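Local coordinates for protein superoxide dismutase (Leishmania major, PDB 4F2N) that probably protects the parasite from oxidative damage by catalysing the dismutation of superoxide to oxygen and hydrogen peroxide at an iron centre, at residues 23-28 with 222-227; 142-147 with 168-173; 156-161 with 184-189. All blocks are in the same frame, centred on the assembly; numbering follows the deposited sequence. Where two conformers were deposited one is given.

Contact 3 is the buried centre of the three: strand 155-161, the middle strand of the antiparallel sheet, pairs there with edge strand 185-191 through backbone hydrogen bonds. Contact 2 lies nearer the surface and belongs to the same sheet, since its strand 168-174 flanks 155-161 on the other side; it is a light, apolar packing of helix 137-149. Contact 1 is partly buried and uses no strand of its own, relying mainly on one arginine that both stacks and donates hydrogen bonds. It still meets contact 3 directly, because M224 packs on I187 and T25 on P186. In sequence, contacts 2 and 3 both fall inside the loop that contact 1 closes.

Contact 1. Residues 23-28 with 222-227; sequences YHTLPH and CHMYER
R227, on helix 218-229, reaches across to the loop segment 23-28 and lays its guanidinium on the phenol ring of Y23. The ring and guanidinium centres of Y23 and R227 are 4.4 Å apart and the planes tilt by only 21°, with CE1 of the tyrosine above the middle of the guanidinium. The edge of the same group faces the backbone. Both terminal nitrogens come end-on to a single acceptor, the carbonyl oxygen of H24, which lies in the guanidinium plane. R227 NH2 makes the shorter bond to H24 O, 2.9 Å long and nearly in line with the C=O bond, while R227 NH1 reaches H24 O at 3.1 Å on a lone pair in the carbonyl plane. Stack and forked bond together fix both the tilt and the rotation of the group.

The torsions explain the reach. CG of R227 is wedged between the backbone N and the carbonyl carbon (chi1 62°), and the chain, straight at chi2, bends at chi3, and the last torsion, near a right angle, turns the guanidinium flat over the ring. Y23 swings its ring anti to the backbone N (chi1 175°), bringing the hydroxyl end close to the helix. Beside the stack, M224 folds back at chi2 and chi3 so that its methyl CE comes to 3.6 Å from Y23 OH. That methyl also touches CG2 of T25 at 3.7 Å. P27 flanks the arginine, its CD 3.9 Å from R227 NH2.

E83 holds the backbone N-H groups of T25 and L26, and R185 makes a cation-pi contact with Y23. The arrangement is an arginine-aromatic stack that joins the N-terminal segment to the last helix of an iron/manganese superoxide dismutase fold.

Contact 2. Residues 142-147 with 168-173; sequences VSFQQA and LLIDST
I170 meets helix 137-149 with two of its methyls, and these carry most of the apolar contact. Of the two, CD1 comes closer, 3.7 Å from CB of S143, and also lies 3.8 Å from the backbone N of F144. The CB of F144 is slightly more distant, 4.1 Å from I170 CD1. The second methyl, CG2, touches one turn further along the helix, where A147 CB is 3.9 Å from I170 CG2. CG1 of I170 stands anti to its carbonyl carbon (chi1 -57°) and the chain then runs out straight (chi2 173°), which carries CD1 up to S143 and F144 and turns CG2 toward A147.

This is a helix laid on an antiparallel sheet, as in the C-terminal alpha+beta domain of iron/manganese superoxide dismutases. The local axes are 9.0 Å apart and run almost parallel, at 13°, which lets successive helix turns follow alternate residues of the strand. The small side chains of S143 and A147 face the strand, which probably helps the helix sit at this distance.

Among the aromatic neighbours, the ring of F144 turns inward beside I170 and meets the rings of W213 and F188, while I170 also packs on F134 of helix 124-134.

Polar groups are few. S172 OG rests 3.8 Å from A147 CB, and it shares a weak hydrogen bond with T157 OG1 on the neighbouring strand 155-161. S143 directs its hydroxyl back to the carbonyl oxygen of D139, within its own helix, leaving its CB to make the contact with I170.

Contact 3. Residues 156-161 with 184-189; sequences WTWLCV and LRPIFT
V161 and R185 form a hydrogen-bonded pair whose bond from V161 N to R185 O is 2.8 Å long and almost straight; the return bond runs from R185 N to V161 O. Further along, L159 O accepts two donors, I187 N at 2.8 Å and, more loosely, F188 N at 3.3 Å. L159 N in turn bonds F188 O at 2.9 Å. With I187 and F188 both set against L159, this is a classic beta bulge in the pairing of the central strand with edge strand 185-191 of the three-stranded antiparallel sheet, in the C-terminal domain of the iron superoxide dismutase fold.

A side-chain bond extends the pairing: T189 OG1 donates to T157 O at 3.1 Å, from well above the carbonyl plane. T189 has OG1 anti to its backbone N (chi1 -162°), which also sets that oxygen over a face of W158. Its CB makes a CH-pi contact, 3.8 Å from the centroid of the six-membered ring of W158.

P186 continues this face, its CB 3.7 Å from W158 CE3. I187, at the corner of the bulge, reaches L159 and V161: its CG2 lies 3.8 Å from V161 CG2, while its CD1 packs against L159. At the far end W156 offers its ring edge to T189 OG1, bonds Q104 through NE1 and stands edge-to-face with the iron ligand H108; strand 185-191 goes on to supply another ligand, D191.

Contact 1. Residues 23-28 with 222-227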
loop_
_atom_site.group_PDB
_atom_site.type_symbol
_atom_site.label_atom_id
_atom_site.label_comp_id
_atom_site.label_asym_id
_atom_site.label_seq_id
_atom_site.Cartn_x
_atom_site.Cartn_y
_atom_site.Cartn_z
ATOM N N TYR B 23 3.970 -22.140 -21.207
ATOM C CA TYR B 23 5.080 -21.458 -20.566
ATOM C C TYR B 23 4.643 -20.987 -19.167
ATOM O O TYR B 23 3.563 -20.427 -19.011
ATOM C CB TYR B 23 5.460 -20.261 -21.446
ATOM C CG TYR B 23 6.523 -19.353 -20.872
ATOM C CD1 TYR B 23 7.848 -19.473 -21.279
ATOM C CD2 TYR B 23 6.200 -18.378 -19.926
ATOM C CE1 TYR B 23 8.834 -18.655 -20.746
ATOM C CE2 TYR B 23 7.174 -17.539 -19.391
ATOM C CZ TYR B 23 8.483 -17.686 -19.800
ATOM O OH TYR B 23 9.451 -16.856 -19.293
ATOM N N HIS B 24 5.482 -21.196 -18.148
ATOM C CA HIS B 24 5.254 -20.563 -16.843
ATOM C C HIS B 24 6.465 -19.764 -16.501
ATOM O O HIS B 24 7.594 -20.148 -16.862
ATOM C CB HIS B 24 4.992 -21.600 -15.745
ATOM C CG HIS B 24 3.746 -22.422 -15.968
ATOM N ND1 HIS B 24 3.762 -23.576 -16.643
ATOM C CD2 HIS B 24 2.417 -22.215 -15.580
ATOM C CE1 HIS B 24 2.511 -24.086 -16.698
ATOM N NE2 HIS B 24 1.699 -23.263 -16.036
ATOM N N THR B 25 6.257 -18.650 -15.798
ATOM C CA THR B 25 7.380 -17.816 -15.386
ATOM C C THR B 25 8.242 -18.532 -14.324
ATOM O O THR B 25 9.489 -18.496 -14.397
ATOM C CB THR B 25 6.883 -16.445 -14.881
ATOM O OG1 THR B 25 6.338 -15.722 -15.986
ATOM C CG2 THR B 25 8.024 -15.629 -14.315
ATOM N N LEU B 26 7.577 -19.143 -13.335
ATOM C CA LEU B 26 8.273 -19.972 -12.318
ATOM C C LEU B 26 7.661 -21.374 -12.260
ATOM O O LEU B 26 6.863 -21.660 -11.351
ATOM C CB LEU B 26 8.156 -19.320 -10.923
ATOM C CG LEU B 26 8.803 -17.941 -10.737
ATOM C CD1 LEU B 26 8.530 -17.410 -9.324
ATOM C CD2 LEU B 26 10.293 -18.014 -11.061
ATOM N N PRO B 27 8.034 -22.260 -13.205
ATOM C CA PRO B 27 7.360 -23.567 -13.223
ATOM C C PRO B 27 7.599 -24.422 -11.981
ATOM O O PRO B 27 6.789 -25.294 -11.694
ATOM C CB PRO B 27 7.953 -24.279 -14.456
ATOM C CG PRO B 27 9.144 -23.487 -14.843
ATOM C CD PRO B 27 8.986 -22.096 -14.322
ATOM N N HIS B 28 8.694 -24.181 -11.257
ATOM C CA HIS B 28 8.967 -24.916 -10.004
ATOM C C HIS B 28 8.122 -24.414 -8.836
ATOM O O HIS B 28 8.037 -25.089 -7.807
ATOM C CB HIS B 28 10.424 -24.756 -9.649
ATOM C CG HIS B 28 10.788 -23.325 -9.429
ATOM N ND1 HIS B 28 11.117 -22.489 -10.461
ATOM C CD2 HIS B 28 10.727 -22.533 -8.275
ATOM C CE1 HIS B 28 11.340 -21.253 -9.971
ATOM N NE2 HIS B 28 11.091 -21.275 -8.630
ATOM N N CYS B 222 18.650 -12.331 -17.115
ATOM C CA CYS B 222 19.022 -12.736 -18.481
ATOM C C CYS B 222 18.491 -14.134 -18.851
ATOM O O CYS B 222 18.025 -14.351 -19.978
ATOM C CB CYS B 222 20.539 -12.645 -18.664
ATOM S SG CYS B 222 21.058 -12.927 -20.374
ATOM N N HIS B 223 18.569 -15.079 -17.910
ATOM C CA HIS B 223 17.963 -16.404 -18.079
ATOM C C HIS B 223 16.484 -16.283 -18.397
ATOM O O HIS B 223 15.979 -16.933 -19.318
ATOM C CB HIS B 223 18.165 -17.267 -16.824
ATOM C CG HIS B 223 17.529 -18.651 -16.919
ATOM N ND1 HIS B 223 18.120 -19.680 -17.569
ATOM C CD2 HIS B 223 16.306 -19.139 -16.438
ATOM C CE1 HIS B 223 17.324 -20.774 -17.495
ATOM N NE2 HIS B 223 16.219 -20.438 -16.804
ATOM N N MET B 224 15.776 -15.442 -17.637
ATOM C CA MET B 224 14.355 -15.190 -17.901
ATOM C C MET B 224 14.130 -14.571 -19.289
ATOM O O MET B 224 13.205 -14.938 -20.021
ATOM C CB MET B 224 13.773 -14.271 -16.809
ATOM C CG MET B 224 13.673 -14.932 -15.421
ATOM S SD MET B 224 12.740 -16.486 -15.412
ATOM C CE MET B 224 11.218 -16.047 -16.234
ATOM N N TYR B 225 14.960 -13.607 -19.640
ATOM C CA TYR B 225 14.841 -12.961 -20.948
ATOM C C TYR B 225 14.964 -13.976 -22.101
ATOM O O TYR B 225 14.130 -14.009 -23.012
ATOM C CB TYR B 225 15.891 -11.839 -21.093
ATOM C CG TYR B 225 15.937 -11.296 -22.501
ATOM C CD1 TYR B 225 14.957 -10.419 -22.955
ATOM C CD2 TYR B 225 16.914 -11.728 -23.413
ATOM C CE1 TYR B 225 14.983 -9.921 -24.252
ATOM C CE2 TYR B 225 16.934 -11.257 -24.721
ATOM C CZ TYR B 225 15.954 -10.368 -25.130
ATOM O OH TYR B 225 15.948 -9.890 -26.420
ATOM N N GLU B 226 15.983 -14.820 -22.045
ATOM C CA GLU B 226 16.202 -15.816 -23.115
ATOM C C GLU B 226 15.013 -16.762 -23.276
ATOM O O GLU B 226 14.530 -16.980 -24.400
ATOM C CB GLU B 226 17.516 -16.569 -22.896
ATOM C CG GLU B 226 18.719 -15.680 -23.195
ATOM C CD GLU B 226 20.049 -16.198 -22.648
ATOM O OE1 GLU B 226 20.087 -17.231 -21.956
ATOM O OE2 GLU B 226 21.084 -15.556 -22.893
ATOM N N ARG B 227 14.511 -17.304 -22.165
ATOM C CA ARG B 227 13.384 -18.216 -22.271
ATOM C C ARG B 227 12.087 -17.507 -22.632
ATOM O O ARG B 227 11.277 -18.079 -23.325
ATOM C CB ARG B 227 13.209 -19.112 -21.031
ATOM C CG ARG B 227 12.920 -18.416 -19.700
ATOM C CD ARG B 227 13.067 -19.420 -18.539
ATOM N NE ARG B 227 12.015 -20.452 -18.548
ATOM C CZ ARG B 227 10.803 -20.316 -17.989
ATOM N NH1 ARG B 227 10.456 -19.188 -17.377
ATOM N NH2 ARG B 227 9.916 -21.306 -18.058
#

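Contact 2. Residues 142-147 with 168-173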
loop_
_atom_site.group_PDB
_atom_site.type_symbol
_atom_site.label_atom_id
_atom_site.label_comp_id
_atom_site.label_asym_id
_atom_site.label_seq_id
_atom_site.Cartn_x
_atom_site.Cartn_y
_atom_site.Cartn_z
ATOM N N VAL B 142 16.566 4.794 -15.341
ATOM C CA VAL B 142 15.890 6.049 -15.034
ATOM C C VAL B 142 14.365 5.895 -15.199
ATOM O O VAL B 142 13.603 6.235 -14.285
ATOM C CB VAL B 142 16.451 7.225 -15.881
ATOM C CG1 VAL B 142 15.524 8.435 -15.851
ATOM C CG2 VAL B 142 17.845 7.615 -15.379
ATOM N N SER B 143 13.944 5.335 -16.331
ATOM C CA SER B 143 12.516 5.077 -16.601
ATOM C C SER B 143 11.885 4.134 -15.582
ATOM O O SER B 143 10.710 4.322 -15.163
ATOM C CB SER B 143 12.337 4.481 -18.003
ATOM O OG SER B 143 12.808 5.402 -18.975
ATOM N N PHE B 144 12.651 3.121 -15.191
ATOM C CA PHE B 144 12.138 2.079 -14.276
ATOM C C PHE B 144 11.966 2.690 -12.891
ATOM O O PHE B 144 10.943 2.527 -12.271
ATOM C CB PHE B 144 13.055 0.831 -14.251
ATOM C CG PHE B 144 12.552 -0.295 -13.360
ATOM C CD1 PHE B 144 11.853 -1.381 -13.910
ATOM C CD2 PHE B 144 12.793 -0.291 -11.975
ATOM C CE1 PHE B 144 11.372 -2.432 -13.083
ATOM C CE2 PHE B 144 12.333 -1.341 -11.156
ATOM C CZ PHE B 144 11.636 -2.414 -11.710
ATOM N N GLN B 145 12.982 3.413 -12.413
ATOM C CA GLN B 145 12.872 4.098 -11.120
ATOM C C GLN B 145 11.701 5.057 -11.051
ATOM O O GLN B 145 11.038 5.146 -10.016
ATOM C CB GLN B 145 14.146 4.875 -10.819
ATOM C CG GLN B 145 15.315 3.973 -10.482
ATOM C CD GLN B 145 16.637 4.703 -10.620
ATOM O OE1 GLN B 145 17.616 4.127 -11.058
ATOM N NE2 GLN B 145 16.646 5.987 -10.299
ATOM N N GLN B 146 11.471 5.788 -12.147
ATOM C CA GLN B 146 10.385 6.758 -12.231
ATOM C C GLN B 146 9.020 6.076 -12.133
ATOM O O GLN B 146 8.128 6.539 -11.424
ATOM C CB GLN B 146 10.519 7.571 -13.523
ATOM C CG GLN B 146 9.291 8.383 -13.913
ATOM C CD GLN B 146 9.552 9.244 -15.120
ATOM O OE1 GLN B 146 10.710 9.532 -15.444
ATOM N NE2 GLN B 146 8.485 9.647 -15.807
ATOM N N ALA B 147 8.857 4.968 -12.849
ATOM C CA ALA B 147 7.580 4.236 -12.774
ATOM C C ALA B 147 7.336 3.707 -11.341
ATOM O O ALA B 147 6.206 3.752 -10.832
ATOM C CB ALA B 147 7.521 3.096 -13.805
ATOM N N LEU B 168 10.499 -5.334 -24.976
ATOM C CA LEU B 168 10.661 -5.234 -23.528
ATOM C C LEU B 168 9.856 -4.032 -23.041
ATOM O O LEU B 168 9.880 -2.960 -23.672
ATOM C CB LEU B 168 12.134 -5.042 -23.169
ATOM C CG LEU B 168 13.026 -6.283 -23.180
ATOM C CD1 LEU B 168 14.467 -5.825 -23.116
ATOM C CD2 LEU B 168 12.674 -7.177 -22.002
ATOM N N LEU B 169 9.144 -4.197 -21.927
ATOM C CA LEU B 169 8.229 -3.166 -21.472
ATOM C C LEU B 169 8.329 -2.985 -19.966
ATOM O O LEU B 169 8.454 -3.970 -19.234
ATOM C CB LEU B 169 6.764 -3.548 -21.812
ATOM C CG LEU B 169 6.257 -3.817 -23.240
ATOM C CD1 LEU B 169 4.899 -4.517 -23.224
ATOM C CD2 LEU B 169 6.155 -2.543 -24.068
ATOM N N ILE B 170 8.239 -1.732 -19.521
ATOM C CA ILE B 170 8.043 -1.417 -18.104
ATOM C C ILE B 170 6.564 -1.293 -17.814
ATOM O O ILE B 170 5.862 -0.521 -18.462
ATOM C CB ILE B 170 8.794 -0.120 -17.712
ATOM C CG1 ILE B 170 10.272 -0.290 -18.039
ATOM C CG2 ILE B 170 8.581 0.226 -16.228
ATOM C CD1 ILE B 170 11.103 0.981 -17.860
ATOM N N ASP B 171 6.103 -2.031 -16.804
ATOM C CA ASP B 171 4.709 -2.048 -16.413
ATOM C C ASP B 171 4.651 -1.923 -14.888
ATOM O O ASP B 171 5.480 -2.500 -14.215
ATOM C CB ASP B 171 4.130 -3.399 -16.839
ATOM C CG ASP B 171 2.631 -3.436 -16.809
ATOM O OD1 ASP B 171 2.004 -2.453 -17.281
ATOM O OD2 ASP B 171 2.068 -4.465 -16.337
ATOM N N SER B 172 3.699 -1.163 -14.361
ATOM C CA SER B 172 3.461 -1.085 -12.915
ATOM C C SER B 172 2.130 -1.716 -12.623
ATOM O O SER B 172 1.174 -1.540 -13.397
ATOM C CB SER B 172 3.440 0.371 -12.477
ATOM O OG SER B 172 4.773 0.831 -12.391
ATOM N N THR B 173 2.039 -2.460 -11.519
ATOM C CA THR B 173 0.752 -2.977 -11.090
ATOM C C THR B 173 0.444 -2.467 -9.662
ATOM O O THR B 173 1.354 -2.053 -8.930
ATOM C CB THR B 173 0.708 -4.519 -11.105
ATOM O OG1 THR B 173 1.797 -5.037 -10.302
ATOM C CG2 THR B 173 0.809 -5.083 -12.578
#

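Contact 3. Residues 156-161 with 184-189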
loop_
_atom_site.group_PDB
_atom_site.type_symbol
_atom_site.label_atom_id
_atom_site.label_comp_id
_atom_site.label_asym_id
_atom_site.label_seq_id
_atom_site.Cartn_x
_atom_site.Cartn_y
_atom_site.Cartn_z
ATOM N N TRP B 156 3.926 -3.152 -7.538
ATOM C CA TRP B 156 5.107 -3.755 -8.149
ATOM C C TRP B 156 5.405 -3.031 -9.433
ATOM O O TRP B 156 4.473 -2.613 -10.179
ATOM C CB TRP B 156 4.823 -5.257 -8.460
ATOM C CG TRP B 156 4.508 -6.054 -7.216
ATOM C CD1 TRP B 156 3.261 -6.199 -6.586
ATOM C CD2 TRP B 156 5.445 -6.853 -6.406
ATOM N NE1 TRP B 156 3.367 -6.997 -5.470
ATOM C CE2 TRP B 156 4.661 -7.400 -5.294
ATOM C CE3 TRP B 156 6.810 -7.142 -6.486
ATOM C CZ2 TRP B 156 5.218 -8.218 -4.344
ATOM C CZ3 TRP B 156 7.386 -7.974 -5.488
ATOM C CH2 TRP B 156 6.604 -8.496 -4.452
ATOM N N THR B 157 6.689 -2.906 -9.727
ATOM C CA THR B 157 7.131 -2.392 -11.013
ATOM C C THR B 157 7.928 -3.509 -11.718
ATOM O O THR B 157 8.777 -4.176 -11.101
ATOM C CB THR B 157 7.999 -1.139 -10.826
ATOM O OG1 THR B 157 7.194 -0.150 -10.186
ATOM C CG2 THR B 157 8.464 -0.577 -12.173
ATOM N N TRP B 158 7.668 -3.673 -13.007
ATOM C CA TRP B 158 8.111 -4.858 -13.739
ATOM C C TRP B 158 8.825 -4.497 -14.990
ATOM O O TRP B 158 8.470 -3.518 -15.660
ATOM C CB TRP B 158 6.866 -5.627 -14.198
ATOM C CG TRP B 158 5.952 -6.063 -13.082
ATOM C CD1 TRP B 158 4.870 -5.359 -12.532
ATOM C CD2 TRP B 158 5.980 -7.344 -12.364
ATOM N NE1 TRP B 158 4.271 -6.093 -11.548
ATOM C CE2 TRP B 158 4.882 -7.284 -11.380
ATOM C CE3 TRP B 158 6.782 -8.495 -12.430
ATOM C CZ2 TRP B 158 4.598 -8.344 -10.512
ATOM C CZ3 TRP B 158 6.506 -9.560 -11.536
ATOM C CH2 TRP B 158 5.413 -9.484 -10.607
ATOM N N LEU B 159 9.800 -5.315 -15.353
ATOM C CA LEU B 159 10.303 -5.367 -16.739
ATOM C C LEU B 159 9.801 -6.682 -17.328
ATOM O O LEU B 159 10.051 -7.758 -16.771
ATOM C CB LEU B 159 11.846 -5.310 -16.774
ATOM C CG LEU B 159 12.541 -5.386 -18.151
ATOM C CD1 LEU B 159 12.186 -4.188 -19.023
ATOM C CD2 LEU B 159 14.053 -5.432 -17.927
ATOM N N CYS B 160 9.066 -6.591 -18.425
ATOM C CA CYS B 160 8.477 -7.755 -19.074
ATOM C C CYS B 160 8.848 -7.863 -20.538
ATOM O O CYS B 160 9.171 -6.860 -21.208
ATOM C CB CYS B 160 6.939 -7.755 -18.982
ATOM S SG CYS B 160 6.255 -7.740 -17.313
ATOM N N VAL B 161 8.761 -9.092 -21.031
ATOM C CA VAL B 161 8.832 -9.376 -22.450
ATOM C C VAL B 161 7.375 -9.564 -22.915
ATOM O O VAL B 161 6.555 -10.288 -22.280
ATOM C CB VAL B 161 9.619 -10.688 -22.711
ATOM C CG1 VAL B 161 9.333 -11.236 -24.103
ATOM C CG2 VAL B 161 11.117 -10.508 -22.451
ATOM N N LEU B 184 1.813 -11.015 -20.431
ATOM C CA LEU B 184 3.222 -10.573 -20.464
ATOM C C LEU B 184 4.087 -11.575 -19.693
ATOM O O LEU B 184 3.572 -12.315 -18.863
ATOM C CB LEU B 184 3.380 -9.154 -19.895
ATOM C CG LEU B 184 2.738 -8.035 -20.761
ATOM C CD1 LEU B 184 3.008 -6.675 -20.129
ATOM C CD2 LEU B 184 3.244 -8.022 -22.201
ATOM N N ARG B 185 5.394 -11.557 -19.945
ATOM C CA ARG B 185 6.319 -12.481 -19.314
ATOM C C ARG B 185 7.345 -11.698 -18.545
ATOM O O ARG B 185 8.242 -11.126 -19.149
ATOM C CB ARG B 185 6.998 -13.346 -20.388
ATOM C CG ARG B 185 6.029 -14.321 -21.032
ATOM C CD ARG B 185 6.684 -15.154 -22.146
ATOM N NE ARG B 185 5.765 -16.159 -22.684
ATOM C CZ ARG B 185 6.082 -17.094 -23.595
ATOM N NH1 ARG B 185 7.284 -17.168 -24.122
ATOM N NH2 ARG B 185 5.164 -17.950 -24.004
ATOM N N PRO B 186 7.183 -11.630 -17.219
ATOM C CA PRO B 186 8.101 -10.894 -16.348
ATOM C C PRO B 186 9.511 -11.443 -16.445
ATOM O O PRO B 186 9.690 -12.664 -16.544
ATOM C CB PRO B 186 7.512 -11.136 -14.928
ATOM C CG PRO B 186 6.049 -11.399 -15.189
ATOM C CD PRO B 186 6.067 -12.237 -16.450
ATOM N N ILE B 187 10.504 -10.545 -16.420
ATOM C CA ILE B 187 11.904 -10.937 -16.323
ATOM C C ILE B 187 12.598 -10.268 -15.145
ATOM O O ILE B 187 13.670 -10.708 -14.737
ATOM C CB ILE B 187 12.706 -10.758 -17.659
ATOM C CG1 ILE B 187 12.983 -9.276 -17.947
ATOM C CG2 ILE B 187 11.976 -11.435 -18.826
ATOM C CD1 ILE B 187 13.824 -9.023 -19.194
ATOM N N PHE B 188 11.971 -9.222 -14.588
ATOM C CA PHE B 188 12.495 -8.510 -13.409
ATOM C C PHE B 188 11.359 -7.774 -12.706
ATOM O O PHE B 188 10.405 -7.316 -13.370
ATOM C CB PHE B 188 13.571 -7.507 -13.810
ATOM C CG PHE B 188 14.109 -6.727 -12.625
ATOM C CD1 PHE B 188 14.799 -7.396 -11.607
ATOM C CD2 PHE B 188 13.851 -5.358 -12.479
ATOM C CE1 PHE B 188 15.257 -6.720 -10.483
ATOM C CE2 PHE B 188 14.338 -4.662 -11.365
ATOM C CZ PHE B 188 15.033 -5.353 -10.363
ATOM N N THR B 189 11.409 -7.716 -11.383
ATOM C CA THR B 189 10.435 -6.921 -10.614
ATOM C C THR B 189 11.074 -6.192 -9.440
ATOM O O THR B 189 12.093 -6.648 -8.900
ATOM C CB THR B 189 9.229 -7.778 -10.114
ATOM O OG1 THR B 189 8.149 -6.906 -9.758
ATOM C CG2 THR B 189 9.574 -8.595 -8.866
#